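Local coordinates for Lin2111 protein (Listeria innocua, PDB 3EDP) that is of unknown function but probably acts as a DNA-binding transcription regulator of the GntR family, with a UTRA domain, at residues Ser16-Ser21 with Asp25-Gly30; Asp141-Pro146 with Ile164-Ser169; Ser207-Glu212 with Ala218-Tyr223. All blocks are in the same frame, centred on the assembly; numbering follows the deposited sequence.

Read from the N terminus, the three contacts come one after another, so none nests in or crosses another. Interaction 1 closes the tight turn that ends helix 10-23, within the GntR-family winged-helix region. Interaction 2 closes a longer loop in the UTRA domain, bringing helix 163-167 back over strand 137-146. Interaction 3 pairs the two strands of the hairpin 201-211/215-225, closing its short turn. Interactions 2 and 3, centres 7 Å apart, meet directly on neighbouring strands of one antiparallel sheet, through Asp-141 with His-222 and Leu-145 against Ala-218; interaction 1 stands apart, its nearest atoms about 10 Å from interaction 2 and about 16 Å from interaction 3.

Interaction 1: residues Ser16-Ser21 with Asp25-Gly30; sequences SKIKDS and DEYKTG
The ring of Tyr-27 has the methyl CG2 of Ile-18 at its edge, near the ring plane, with CG2 4.3 Å from CE2. Ser-21 comes in at a slant, its CB 3.5 Å from the same CE2, a closer approach than that of the isoleucine. The first torsion of Tyr-27 places CG beside the backbone N (chi1 -44°), and the ring runs back along the helix, where its hydroxyl shares a water with the serine. This water lies 2.8 Å from Ser-21 OG; its separation from Tyr-27 OH, 2.5 Å, is unusually short. The principle at work is the Schellman motif, in which a residue of positive phi turns the chain back upon a helix end. Here that residue is Asp-25 (phi 61°), and Glu-26 N donates to Ser-21 O at 3.0 Å, with an N-H...O angle of 139°. In the GntR-family winged-helix region this ends helix 10-23, and the outgoing chain is folded against the last turns. The extended side chain of Glu-26 passes alongside Ser-21, and OE1 lies 3.4 Å from Ser-21 OG, a long, weak bond at best; Lys-17 O is a second acceptor within range of the hydroxyl proton, whose choice is not settled. OE2 has its stronger partner outside the contact, in a salt bridge with Arg-24. Ile-18 also packs on Leu-57 of helix 47-59, and Tyr-27 on Pro-34.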
ATOM      1  N   SER A  16      15.698   1.521 -41.368  1.00 33.11           N
ATOM      2  CA  SER A  16      16.577   2.634 -40.993  1.00 42.38           C
ATOM      3  C   SER A  16      15.831   3.965 -40.918  1.00 40.08           C
ATOM      4  O   SER A  16      16.098   4.785 -40.043  1.00 42.99           O
ATOM      5  CB  SER A  16      17.741   2.763 -41.981  1.00 45.52           C
ATOM      6  OG  SER A  16      18.573   1.616 -41.946  1.00 57.24           O
ATOM      7  N   LYS A  17      14.903   4.177 -41.846  1.00 37.90           N
ATOM      8  CA  LYS A  17      14.120   5.408 -41.871  1.00 40.30           C
ATOM      9  C   LYS A  17      13.144   5.470 -40.700  1.00 41.14           C
ATOM     10  O   LYS A  17      12.958   6.525 -40.090  1.00 40.59           O
ATOM     11  CB  LYS A  17      13.394   5.566 -43.214  1.00 41.23           C
ATOM     12  CG  LYS A  17      14.355   5.757 -44.395  1.00 44.61           C
ATOM     13  CD  LYS A  17      13.664   6.301 -45.632  1.00 52.35           C
ATOM     14  CE  LYS A  17      13.081   5.186 -46.493  1.00 57.21           C
ATOM     15  NZ  LYS A  17      12.633   5.680 -47.840  1.00 57.19           N
ATOM     16  N   ILE A  18      12.525   4.339 -40.374  1.00 38.77           N
ATOM     17  CA  ILE A  18      11.653   4.292 -39.207  1.00 36.12           C
ATOM     18  C   ILE A  18      12.465   4.521 -37.933  1.00 44.46           C
ATOM     19  O   ILE A  18      12.027   5.219 -37.017  1.00 42.87           O
ATOM     20  CB  ILE A  18      10.887   2.965 -39.114  1.00 29.01           C
ATOM     21  CG1 ILE A  18       9.935   2.842 -40.303  1.00 32.62           C
ATOM     22  CG2 ILE A  18      10.103   2.887 -37.782  1.00 24.15           C
ATOM     23  CD1 ILE A  18       9.564   1.435 -40.632  1.00 29.20           C
ATOM     24  N   LYS A  19      13.652   3.930 -37.886  1.00 47.56           N
ATOM     25  CA  LYS A  19      14.558   4.120 -36.762  1.00 49.41           C
ATOM     26  C   LYS A  19      14.893   5.607 -36.602  1.00 50.57           C
ATOM     27  O   LYS A  19      14.926   6.128 -35.489  1.00 44.70           O
ATOM     28  CB  LYS A  19      15.831   3.306 -36.985  1.00 52.17           C
ATOM     29  CG  LYS A  19      16.519   2.837 -35.718  1.00 59.13           C
ATOM     30  CD  LYS A  19      17.704   1.942 -36.051  1.00 59.22           C
ATOM     31  CE  LYS A  19      17.335   0.906 -37.105  1.00 63.35           C
ATOM     32  NZ  LYS A  19      18.536   0.198 -37.637  1.00 72.17           N
ATOM     33  N   ASP A  20      15.134   6.286 -37.722  1.00 47.44           N
ATOM     34  CA  ASP A  20      15.403   7.723 -37.703  1.00 57.21           C
ATOM     35  C   ASP A  20      14.248   8.486 -37.068  1.00 60.25           C
ATOM     36  O   ASP A  20      14.456   9.349 -36.215  1.00 59.87           O
ATOM     37  CB  ASP A  20      15.648   8.256 -39.118  1.00 61.86           C
ATOM     38  CG  ASP A  20      16.922   7.713 -39.735  1.00 68.49           C
ATOM     39  OD1 ASP A  20      17.753   7.147 -38.991  1.00 66.84           O
ATOM     40  OD2 ASP A  20      17.091   7.850 -40.968  1.00 72.94           O
ATOM     41  N   SER A  21      13.032   8.166 -37.498  1.00 56.66           N
ATOM     42  CA  SER A  21      11.838   8.805 -36.962  1.00 55.53           C
ATOM     43  C   SER A  21      11.726   8.578 -35.460  1.00 57.78           C
ATOM     44  O   SER A  21      11.351   9.482 -34.712  1.00 59.16           O
ATOM     45  CB  SER A  21      10.588   8.283 -37.666  1.00 51.86           C
ATOM     46  OG  SER A  21      10.623   8.607 -39.046  1.00 46.85           O
ATOM     47  N   ASP A  25      11.947  11.334 -32.110  1.00 69.90           N
ATOM     48  CA  ASP A  25      10.710  11.381 -31.335  1.00 77.95           C
ATOM     49  C   ASP A  25       9.459  11.721 -32.146  1.00 76.07           C
ATOM     50  O   ASP A  25       8.460  12.171 -31.582  1.00 76.33           O
ATOM     51  CB  ASP A  25      10.851  12.345 -30.154  1.00 86.81           C
ATOM     52  CG  ASP A  25      11.516  11.698 -28.954  1.00 99.26           C
ATOM     53  OD1 ASP A  25      10.945  10.728 -28.408  1.00103.65           O
ATOM     54  OD2 ASP A  25      12.604  12.164 -28.553  1.00103.53           O
ATOM     55  N   GLU A  26       9.506  11.511 -33.459  1.00 69.66           N
ATOM     56  CA  GLU A  26       8.305  11.640 -34.279  1.00 68.59           C
ATOM     57  C   GLU A  26       7.319  10.563 -33.835  1.00 66.63           C
ATOM     58  O   GLU A  26       6.106  10.781 -33.805  1.00 68.20           O
ATOM     59  CB  GLU A  26       8.631  11.472 -35.761  1.00 66.55           C
ATOM     60  CG  GLU A  26       9.808  12.298 -36.244  1.00 76.01           C
ATOM     61  CD  GLU A  26      10.153  12.015 -37.698  1.00 80.32           C
ATOM     62  OE1 GLU A  26       9.236  11.668 -38.474  1.00 81.03           O
ATOM     63  OE2 GLU A  26      11.341  12.135 -38.063  1.00 80.90           O
ATOM     64  N   TYR A  27       7.862   9.397 -33.501  1.00 62.63           N
ATOM     65  CA  TYR A  27       7.100   8.332 -32.864  1.00 65.88           C
ATOM     66  C   TYR A  27       7.693   8.095 -31.478  1.00 69.55           C
ATOM     67  O   TYR A  27       8.916   8.119 -31.314  1.00 64.91           O
ATOM     68  CB  TYR A  27       7.193   7.025 -33.659  1.00 65.35           C
ATOM     69  CG  TYR A  27       7.050   7.136 -35.165  1.00 66.86           C
ATOM     70  CD1 TYR A  27       6.141   8.019 -35.745  1.00 62.17           C
ATOM     71  CD2 TYR A  27       7.799   6.320 -36.006  1.00 62.62           C
ATOM     72  CE1 TYR A  27       6.008   8.101 -37.126  1.00 58.33           C
ATOM     73  CE2 TYR A  27       7.671   6.393 -37.380  1.00 59.96           C
ATOM     74  CZ  TYR A  27       6.776   7.282 -37.933  1.00 58.99           C
ATOM     75  OH  TYR A  27       6.653   7.343 -39.300  1.00 55.76           O
ATOM     76  N   LYS A  28       6.843   7.856 -30.484  1.00 71.47           N
ATOM     77  CA  LYS A  28       7.337   7.557 -29.141  1.00 73.73           C
ATOM     78  C   LYS A  28       6.301   6.907 -28.223  1.00 68.57           C
ATOM     79  O   LYS A  28       5.102   6.909 -28.511  1.00 61.96           O
ATOM     80  CB  LYS A  28       7.919   8.810 -28.477  1.00 80.18           C
ATOM     81  CG  LYS A  28       6.915   9.922 -28.239  1.00 89.73           C
ATOM     82  CD  LYS A  28       7.492  10.987 -27.314  1.00 98.55           C
ATOM     83  CE  LYS A  28       7.852  10.405 -25.949  1.00102.13           C
ATOM     84  NZ  LYS A  28       8.318  11.450 -24.993  1.00103.59           N
ATOM     85  N   THR A  29       6.789   6.346 -27.120  1.00 68.60           N
ATOM     86  CA  THR A  29       5.946   5.687 -26.130  1.00 64.55           C
ATOM     87  C   THR A  29       4.790   6.575 -25.699  1.00 72.23           C
ATOM     88  O   THR A  29       4.987   7.737 -25.345  1.00 74.90           O
ATOM     89  CB  THR A  29       6.759   5.302 -24.883  1.00 62.02           C
ATOM     90  OG1 THR A  29       7.867   4.486 -25.271  1.00 62.35           O
ATOM     91  CG2 THR A  29       5.895   4.538 -23.892  1.00 61.53           C
ATOM     92  N   GLY A  30       3.583   6.018 -25.726  1.00 76.92           N
ATOM     93  CA  GLY A  30       2.396   6.760 -25.349  1.00 81.63           C
ATOM     94  C   GLY A  30       1.944   7.699 -26.449  1.00 86.00           C
ATOM     95  O   GLY A  30       0.867   8.289 -26.366  1.00 87.83           O
TER
HETATM   96  O   HOH W   1       8.892   6.812 -40.386  1.00 50.82           O

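Interaction 2: residues Asp141-Pro146 with Ile164-Ser169; sequences DRLILP and IELVNS
Strand 141-146 and the end of helix 163-167 approach no closer than 8.0 Å between the CA atoms of Leu-145 and Val-167, a separation bridged by side chains, with no hydrogen bond across. Leu-166 carries the contact from the helix. Its CG stands opposite the backbone N (chi1 175°), which extends the branch from the helix towards the sheet, and methyl CD2 meets both leucines of the strand. The closer meeting is with Leu-143, whose CD2 lies 3.7 Å from Leu-166 CD2; the two side chains meet at a slant, methyl to methyl. Leu-145, two residues further along the strand and so on the same face, offers CD1 at 4.3 Å from Leu-166 CD2, a looser contact. A single methyl of the helix thus spans two successive residues of one face of a strand, a simple example of how a short helix is laid on a beta sheet. Within the UTRA domain this packs helix 163-167 against the six-stranded antiparallel sheet. Leu-145 also touches Tyr-150 and Phe-158 of the intervening loop, and Val-167 reaches Ile-217 of the next strand. Ile-164 and Glu-165, which take no part here, pack on Leu-177 and Phe-175 of the second subunit, so the same short helix touches both its own sheet and the second subunit. At the helix end, Leu-166 O accepts from Ser-169 OG at 2.8 Å and from Ser-169 N at 3.0 Å, while Val-167 O is bonded to Tyr-150 OH. With Leu-166 O served within the turn and only methyls meeting between the segments, the union of helix and sheet here rests on contact between buried methyl groups, which imposes little directional constraint.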
ATOM      1  N   ASP A 141      12.698  -3.725  -7.052  1.00 32.29           N
ATOM      2  CA  ASP A 141      11.274  -3.609  -7.324  1.00 32.91           C
ATOM      3  C   ASP A 141      10.972  -3.924  -8.769  1.00 32.87           C
ATOM      4  O   ASP A 141      11.718  -3.541  -9.668  1.00 31.03           O
ATOM      5  CB  ASP A 141      10.753  -2.208  -6.986  1.00 34.10           C
ATOM      6  CG  ASP A 141      10.463  -2.042  -5.511  1.00 40.84           C
ATOM      7  OD1 ASP A 141       9.270  -1.968  -5.147  1.00 39.59           O
ATOM      8  OD2 ASP A 141      11.422  -2.008  -4.713  1.00 43.66           O
ATOM      9  N   ARG A 142       9.874  -4.635  -8.985  1.00 27.73           N
ATOM     10  CA  ARG A 142       9.366  -4.841 -10.327  1.00 31.77           C
ATOM     11  C   ARG A 142       7.896  -4.433 -10.374  1.00 36.73           C
ATOM     12  O   ARG A 142       7.095  -4.847  -9.530  1.00 27.70           O
ATOM     13  CB  ARG A 142       9.572  -6.289 -10.780  1.00 35.66           C
ATOM     14  CG  ARG A 142       8.606  -6.745 -11.863  1.00 48.55           C
ATOM     15  CD  ARG A 142       9.311  -7.505 -12.987  1.00 62.89           C
ATOM     16  NE  ARG A 142      10.497  -8.232 -12.537  1.00 72.22           N
ATOM     17  CZ  ARG A 142      10.481  -9.270 -11.702  1.00 78.66           C
ATOM     18  NH1 ARG A 142       9.332  -9.704 -11.191  1.00 84.01           N
ATOM     19  NH2 ARG A 142      11.620  -9.861 -11.359  1.00 71.26           N
ATOM     20  N   LEU A 143       7.569  -3.595 -11.352  1.00 23.82           N
ATOM     21  CA  LEU A 143       6.217  -3.086 -11.567  1.00 24.88           C
ATOM     22  C   LEU A 143       5.688  -3.533 -12.923  1.00 31.75           C
ATOM     23  O   LEU A 143       6.408  -3.508 -13.932  1.00 30.00           O
ATOM     24  CB  LEU A 143       6.229  -1.563 -11.573  1.00 31.69           C
ATOM     25  CG  LEU A 143       6.047  -0.744 -10.304  1.00 54.90           C
ATOM     26  CD1 LEU A 143       7.234  -0.918  -9.373  1.00 59.35           C
ATOM     27  CD2 LEU A 143       5.856   0.716 -10.692  1.00 58.55           C
ATOM     28  N   ILE A 144       4.422  -3.922 -12.943  1.00 25.14           N
ATOM     29  CA  ILE A 144       3.745  -4.298 -14.170  1.00 27.24           C
ATOM     30  C   ILE A 144       2.489  -3.436 -14.325  1.00 24.93           C
ATOM     31  O   ILE A 144       1.621  -3.438 -13.455  1.00 29.58           O
ATOM     32  CB  ILE A 144       3.356  -5.786 -14.158  1.00 27.58           C
ATOM     33  CG1 ILE A 144       4.579  -6.660 -13.863  1.00 31.35           C
ATOM     34  CG2 ILE A 144       2.710  -6.179 -15.487  1.00 25.31           C
ATOM     35  CD1 ILE A 144       5.611  -6.703 -14.981  1.00 34.82           C
ATOM     36  N   LEU A 145       2.413  -2.690 -15.424  1.00 25.87           N
ATOM     37  CA  LEU A 145       1.280  -1.807 -15.714  1.00 25.43           C
ATOM     38  C   LEU A 145       0.762  -2.084 -17.122  1.00 29.76           C
ATOM     39  O   LEU A 145       1.467  -1.846 -18.089  1.00 31.61           O
ATOM     40  CB  LEU A 145       1.720  -0.344 -15.662  1.00 26.11           C
ATOM     41  CG  LEU A 145       2.391   0.218 -14.405  1.00 38.13           C
ATOM     42  CD1 LEU A 145       2.821   1.668 -14.634  1.00 37.50           C
ATOM     43  CD2 LEU A 145       1.456   0.136 -13.234  1.00 29.88           C
ATOM     44  N   PRO A 146      -0.475  -2.585 -17.245  1.00 35.34           N
ATOM     45  CA  PRO A 146      -1.024  -2.843 -18.584  1.00 34.30           C
ATOM     46  C   PRO A 146      -1.153  -1.562 -19.407  1.00 31.85           C
ATOM     47  O   PRO A 146      -1.619  -0.534 -18.910  1.00 33.25           O
ATOM     48  CB  PRO A 146      -2.410  -3.432 -18.291  1.00 36.47           C
ATOM     49  CG  PRO A 146      -2.315  -3.945 -16.882  1.00 34.84           C
ATOM     50  CD  PRO A 146      -1.406  -2.986 -16.180  1.00 28.07           C
ATOM     51  N   ILE A 164       2.442   4.978  -5.477  1.00 31.26           N
ATOM     52  CA  ILE A 164       1.000   5.149  -5.381  1.00 26.09           C
ATOM     53  C   ILE A 164       0.571   6.223  -6.363  1.00 29.83           C
ATOM     54  O   ILE A 164      -0.418   6.067  -7.092  1.00 29.40           O
ATOM     55  CB  ILE A 164       0.568   5.558  -3.960  1.00 36.49           C
ATOM     56  CG1 ILE A 164       0.829   4.424  -2.978  1.00 38.40           C
ATOM     57  CG2 ILE A 164      -0.896   5.927  -3.935  1.00 34.76           C
ATOM     58  CD1 ILE A 164       0.420   4.772  -1.573  1.00 54.45           C
ATOM     59  N   GLU A 165       1.328   7.312  -6.401  1.00 25.56           N
ATOM     60  CA  GLU A 165       1.042   8.356  -7.377  1.00 24.82           C
ATOM     61  C   GLU A 165       1.088   7.787  -8.797  1.00 24.76           C
ATOM     62  O   GLU A 165       0.187   8.025  -9.598  1.00 31.14           O
ATOM     63  CB  GLU A 165       1.995   9.539  -7.219  1.00 25.97           C
ATOM     64  CG  GLU A 165       1.795  10.617  -8.269  1.00 41.37           C
ATOM     65  CD  GLU A 165       2.357  11.961  -7.834  1.00 52.75           C
ATOM     66  OE1 GLU A 165       2.116  12.966  -8.529  1.00 48.87           O
ATOM     67  OE2 GLU A 165       3.041  12.014  -6.793  1.00 60.30           O
ATOM     68  N   LEU A 166       2.119   7.000  -9.097  1.00 24.48           N
ATOM     69  CA  LEU A 166       2.268   6.434 -10.440  1.00 21.52           C
ATOM     70  C   LEU A 166       1.096   5.505 -10.784  1.00 29.28           C
ATOM     71  O   LEU A 166       0.522   5.582 -11.873  1.00 29.74           O
ATOM     72  CB  LEU A 166       3.593   5.668 -10.569  1.00 22.92           C
ATOM     73  CG  LEU A 166       3.802   4.927 -11.901  1.00 26.64           C
ATOM     74  CD1 LEU A 166       3.821   5.914 -13.044  1.00 31.09           C
ATOM     75  CD2 LEU A 166       5.082   4.098 -11.902  1.00 25.58           C
ATOM     76  N   VAL A 167       0.742   4.629  -9.847  1.00 27.06           N
ATOM     77  CA  VAL A 167      -0.341   3.673 -10.071  1.00 33.38           C
ATOM     78  C   VAL A 167      -1.679   4.389 -10.248  1.00 31.62           C
ATOM     79  O   VAL A 167      -2.568   3.921 -10.957  1.00 30.64           O
ATOM     80  CB  VAL A 167      -0.449   2.651  -8.925  1.00 31.57           C
ATOM     81  CG1 VAL A 167      -1.715   1.842  -9.068  1.00 35.50           C
ATOM     82  CG2 VAL A 167       0.768   1.734  -8.915  1.00 27.53           C
ATOM     83  N   ASN A 168      -1.795   5.546  -9.614  1.00 26.65           N
ATOM     84  CA  ASN A 168      -3.016   6.334  -9.663  1.00 35.61           C
ATOM     85  C   ASN A 168      -3.104   7.200 -10.918  1.00 36.88           C
ATOM     86  O   ASN A 168      -4.106   7.872 -11.148  1.00 39.68           O
ATOM     87  CB  ASN A 168      -3.070   7.229  -8.429  1.00 39.79           C
ATOM     88  CG  ASN A 168      -4.455   7.683  -8.110  1.00 47.88           C
ATOM     89  OD1 ASN A 168      -4.680   8.853  -7.809  1.00 61.15           O
ATOM     90  ND2 ASN A 168      -5.403   6.765  -8.176  1.00 43.07           N
ATOM     91  N   SER A 169      -2.055   7.181 -11.734  1.00 33.92           N
ATOM     92  CA  SER A 169      -1.919   8.169 -12.802  1.00 31.16           C
ATOM     93  C   SER A 169      -2.479   7.737 -14.170  1.00 33.95           C
ATOM     94  O   SER A 169      -2.404   8.487 -15.140  1.00 28.90           O
ATOM     95  CB  SER A 169      -0.444   8.573 -12.951  1.00 28.18           C
ATOM     96  OG  SER A 169       0.252   7.627 -13.742  1.00 34.98           O
TER

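Interaction 3: residues Ser207-Glu212 with Ala218-Tyr223; sequences SVFYAE and AIQYHY
Ser-207 and Gln-220 hold the tight part of this contact, an antiparallel hydrogen-bonded pair that exchanges two good bonds: Ser-207 N to Gln-220 O is 2.8 Å and lies in the carbonyl plane, while Gln-220 N to Ser-207 O is 2.9 Å. Beside them the buried hydroxyl of Ser-207, also bonded to Gln-179, holds a water at 2.6 Å from OG, which bridges weakly to Gln-220 O. Val-208 and Ile-219 make the non-hydrogen-bonded pair that follows, where Ile-219 CA brings a C-H to Ser-207 O at 3.3 Å. At Phe-209 and Ala-218 the ladder begins to slacken, being strong in one direction only: Phe-209 N donates to Ala-218 O at 2.8 Å, but the return bond from Ala-218 N to Phe-209 O is weak at 3.4 Å. With the partly exposed Val-208, this is the looser part. The alternation is that of antiparallel strands, here consecutive in the chain and joined by a short turn as a beta hairpin. On the face carrying Phe-209, the ring turns its edge to both residues of the facing strand. Its CD2 lies 4.0 Å from Ala-218 CB, and its CZ lies 3.8 Å from Gln-220 OE1, with the amide and ring planes 31° apart. Gln-220 gets there through an extended chain, CG opposite the backbone N (chi1 -179°), and its NE2 makes a weak hydrogen bond to Asp-141. The hairpin lies inside the antiparallel sheet of the UTRA domain: strand 176-185 flanks strand 201-211, with Leu-177 against Ser-207 and Phe-209, strand 137-146 flanks strand 215-225, and on the other face Ile-219 packs against Ile-116 and Phe-117 of helix 110-117.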
ATOM      1  N   SER A 207       2.255  -6.887  -4.300  1.00 31.38           N
ATOM      2  CA  SER A 207       1.140  -5.952  -4.184  1.00 24.02           C
ATOM      3  C   SER A 207       0.309  -5.982  -5.461  1.00 30.60           C
ATOM      4  O   SER A 207       0.850  -5.916  -6.569  1.00 30.21           O
ATOM      5  CB  SER A 207       1.646  -4.530  -3.942  1.00 22.43           C
ATOM      6  OG  SER A 207       2.507  -4.445  -2.829  1.00 27.77           O
ATOM      7  N   VAL A 208      -1.002  -6.111  -5.310  1.00 26.18           N
ATOM      8  CA  VAL A 208      -1.908  -5.942  -6.431  1.00 30.59           C
ATOM      9  C   VAL A 208      -2.768  -4.706  -6.161  1.00 29.78           C
ATOM     10  O   VAL A 208      -3.437  -4.627  -5.141  1.00 28.14           O
ATOM     11  CB  VAL A 208      -2.805  -7.170  -6.627  1.00 34.31           C
ATOM     12  CG1 VAL A 208      -3.774  -6.933  -7.786  1.00 32.85           C
ATOM     13  CG2 VAL A 208      -1.950  -8.410  -6.878  1.00 32.59           C
ATOM     14  N   PHE A 209      -2.712  -3.724  -7.052  1.00 30.54           N
ATOM     15  CA  PHE A 209      -3.475  -2.496  -6.869  1.00 24.16           C
ATOM     16  C   PHE A 209      -4.773  -2.617  -7.663  1.00 22.87           C
ATOM     17  O   PHE A 209      -4.758  -3.000  -8.841  1.00 27.21           O
ATOM     18  CB  PHE A 209      -2.685  -1.279  -7.347  1.00 27.79           C
ATOM     19  CG  PHE A 209      -1.400  -1.025  -6.587  1.00 27.06           C
ATOM     20  CD1 PHE A 209      -1.370  -0.132  -5.528  1.00 33.13           C
ATOM     21  CD2 PHE A 209      -0.222  -1.653  -6.956  1.00 21.63           C
ATOM     22  CE1 PHE A 209      -0.187   0.125  -4.840  1.00 28.04           C
ATOM     23  CE2 PHE A 209       0.965  -1.405  -6.271  1.00 22.22           C
ATOM     24  CZ  PHE A 209       0.982  -0.515  -5.212  1.00 27.40           C
ATOM     25  N   TYR A 210      -5.890  -2.303  -7.017  1.00 28.77           N
ATOM     26  CA  TYR A 210      -7.202  -2.410  -7.647  1.00 30.80           C
ATOM     27  C   TYR A 210      -7.869  -1.058  -7.805  1.00 31.44           C
ATOM     28  O   TYR A 210      -7.770  -0.204  -6.924  1.00 24.52           O
ATOM     29  CB  TYR A 210      -8.129  -3.285  -6.795  1.00 27.05           C
ATOM     30  CG  TYR A 210      -7.773  -4.752  -6.777  1.00 30.51           C
ATOM     31  CD1 TYR A 210      -8.367  -5.634  -7.670  1.00 34.69           C
ATOM     32  CD2 TYR A 210      -6.854  -5.260  -5.862  1.00 28.31           C
ATOM     33  CE1 TYR A 210      -8.060  -6.974  -7.664  1.00 33.25           C
ATOM     34  CE2 TYR A 210      -6.543  -6.614  -5.844  1.00 30.34           C
ATOM     35  CZ  TYR A 210      -7.147  -7.460  -6.753  1.00 32.55           C
ATOM     36  OH  TYR A 210      -6.857  -8.800  -6.760  1.00 44.80           O
ATOM     37  N   ALA A 211      -8.549  -0.881  -8.935  1.00 24.86           N
ATOM     38  CA  ALA A 211      -9.585   0.132  -9.067  1.00 27.62           C
ATOM     39  C   ALA A 211     -10.873  -0.454  -8.477  1.00 31.77           C
ATOM     40  O   ALA A 211     -10.943  -1.654  -8.215  1.00 30.61           O
ATOM     41  CB  ALA A 211      -9.799   0.503 -10.540  1.00 25.20           C
ATOM     42  N   GLU A 212     -11.885   0.386  -8.278  1.00 27.83           N
ATOM     43  CA  GLU A 212     -13.182  -0.078  -7.784  1.00 36.98           C
ATOM     44  C   GLU A 212     -13.725  -1.249  -8.601  1.00 40.58           C
ATOM     45  O   GLU A 212     -13.385  -1.415  -9.774  1.00 34.80           O
ATOM     46  CB  GLU A 212     -14.205   1.064  -7.773  1.00 39.91           C
ATOM     47  CG  GLU A 212     -14.375   1.721  -6.414  1.00 42.94           C
ATOM     48  CD  GLU A 212     -15.492   2.742  -6.394  1.00 40.08           C
ATOM     49  OE1 GLU A 212     -15.273   3.865  -6.896  1.00 45.12           O
ATOM     50  OE2 GLU A 212     -16.581   2.432  -5.860  1.00 33.67           O
ATOM     51  N   ALA A 218      -2.610  -2.656 -11.468  1.00 22.06           N
ATOM     52  CA  ALA A 218      -1.150  -2.699 -11.379  1.00 27.61           C
ATOM     53  C   ALA A 218      -0.653  -3.785 -10.431  1.00 29.96           C
ATOM     54  O   ALA A 218      -1.343  -4.170  -9.490  1.00 24.61           O
ATOM     55  CB  ALA A 218      -0.602  -1.341 -10.960  1.00 17.53           C
ATOM     56  N   ILE A 219       0.549  -4.279 -10.694  1.00 23.26           N
ATOM     57  CA  ILE A 219       1.189  -5.248  -9.819  1.00 28.45           C
ATOM     58  C   ILE A 219       2.592  -4.785  -9.492  1.00 30.23           C
ATOM     59  O   ILE A 219       3.311  -4.295 -10.372  1.00 29.13           O
ATOM     60  CB  ILE A 219       1.315  -6.625 -10.493  1.00 39.99           C
ATOM     61  CG1 ILE A 219      -0.061  -7.190 -10.830  1.00 41.37           C
ATOM     62  CG2 ILE A 219       2.076  -7.582  -9.588  1.00 43.20           C
ATOM     63  CD1 ILE A 219       0.003  -8.395 -11.730  1.00 44.50           C
ATOM     64  N   GLN A 220       2.986  -4.960  -8.236  1.00 28.25           N
ATOM     65  CA  GLN A 220       4.352  -4.669  -7.804  1.00 27.87           C
ATOM     66  C   GLN A 220       4.928  -5.822  -6.997  1.00 26.46           C
ATOM     67  O   GLN A 220       4.241  -6.415  -6.165  1.00 22.22           O
ATOM     68  CB  GLN A 220       4.381  -3.406  -6.954  1.00 23.41           C
ATOM     69  CG  GLN A 220       5.771  -3.007  -6.466  1.00 22.15           C
ATOM     70  CD  GLN A 220       5.738  -1.669  -5.733  1.00 32.88           C
ATOM     71  OE1 GLN A 220       4.684  -1.234  -5.281  1.00 34.59           O
ATOM     72  NE2 GLN A 220       6.885  -1.004  -5.639  1.00 36.23           N
ATOM     73  N   TYR A 221       6.187  -6.149  -7.262  1.00 27.00           N
ATOM     74  CA  TYR A 221       6.911  -7.123  -6.464  1.00 28.60           C
ATOM     75  C   TYR A 221       8.101  -6.401  -5.881  1.00 32.09           C
ATOM     76  O   TYR A 221       8.863  -5.769  -6.604  1.00 33.79           O
ATOM     77  CB  TYR A 221       7.384  -8.308  -7.309  1.00 24.74           C
ATOM     78  CG  TYR A 221       6.270  -9.062  -7.986  1.00 27.36           C
ATOM     79  CD1 TYR A 221       5.398  -9.857  -7.253  1.00 34.76           C
ATOM     80  CD2 TYR A 221       6.084  -8.975  -9.360  1.00 31.97           C
ATOM     81  CE1 TYR A 221       4.368 -10.550  -7.872  1.00 35.55           C
ATOM     82  CE2 TYR A 221       5.064  -9.667  -9.987  1.00 34.27           C
ATOM     83  CZ  TYR A 221       4.213 -10.457  -9.238  1.00 39.09           C
ATOM     84  OH  TYR A 221       3.198 -11.144  -9.859  1.00 42.89           O
ATOM     85  N   HIS A 222       8.238  -6.471  -4.563  1.00 28.01           N
ATOM     86  CA  HIS A 222       9.338  -5.820  -3.873  1.00 28.03           C
ATOM     87  C   HIS A 222      10.128  -6.882  -3.114  1.00 29.86           C
ATOM     88  O   HIS A 222       9.546  -7.736  -2.442  1.00 28.13           O
ATOM     89  CB  HIS A 222       8.793  -4.751  -2.918  1.00 22.51           C
ATOM     90  CG  HIS A 222       9.825  -4.180  -1.999  1.00 31.64           C
ATOM     91  ND1 HIS A 222      10.734  -3.223  -2.401  1.00 36.45           N
ATOM     92  CD2 HIS A 222      10.095  -4.427  -0.694  1.00 33.46           C
ATOM     93  CE1 HIS A 222      11.518  -2.906  -1.387  1.00 36.05           C
ATOM     94  NE2 HIS A 222      11.153  -3.623  -0.339  1.00 36.17           N
ATOM     95  N   TYR A 223      11.448  -6.835  -3.233  1.00 25.79           N
ATOM     96  CA  TYR A 223      12.306  -7.856  -2.632  1.00 27.45           C
ATOM     97  C   TYR A 223      13.301  -7.225  -1.675  1.00 35.54           C
ATOM     98  O   TYR A 223      13.910  -6.197  -1.996  1.00 26.82           O
ATOM     99  CB  TYR A 223      13.094  -8.604  -3.711  1.00 32.20           C
ATOM    100  CG  TYR A 223      12.248  -9.319  -4.743  1.00 36.21           C
ATOM    101  CD1 TYR A 223      11.912 -10.658  -4.585  1.00 32.16           C
ATOM    102  CD2 TYR A 223      11.797  -8.657  -5.879  1.00 33.34           C
ATOM    103  CE1 TYR A 223      11.152 -11.317  -5.529  1.00 36.49           C
ATOM    104  CE2 TYR A 223      11.030  -9.306  -6.824  1.00 31.58           C
ATOM    105  CZ  TYR A 223      10.711 -10.635  -6.644  1.00 36.32           C
ATOM    106  OH  TYR A 223       9.955 -11.291  -7.582  1.00 40.40           O
TER
HETATM  107  O   HOH W   2       5.053  -4.686  -3.320  1.00 24.65           O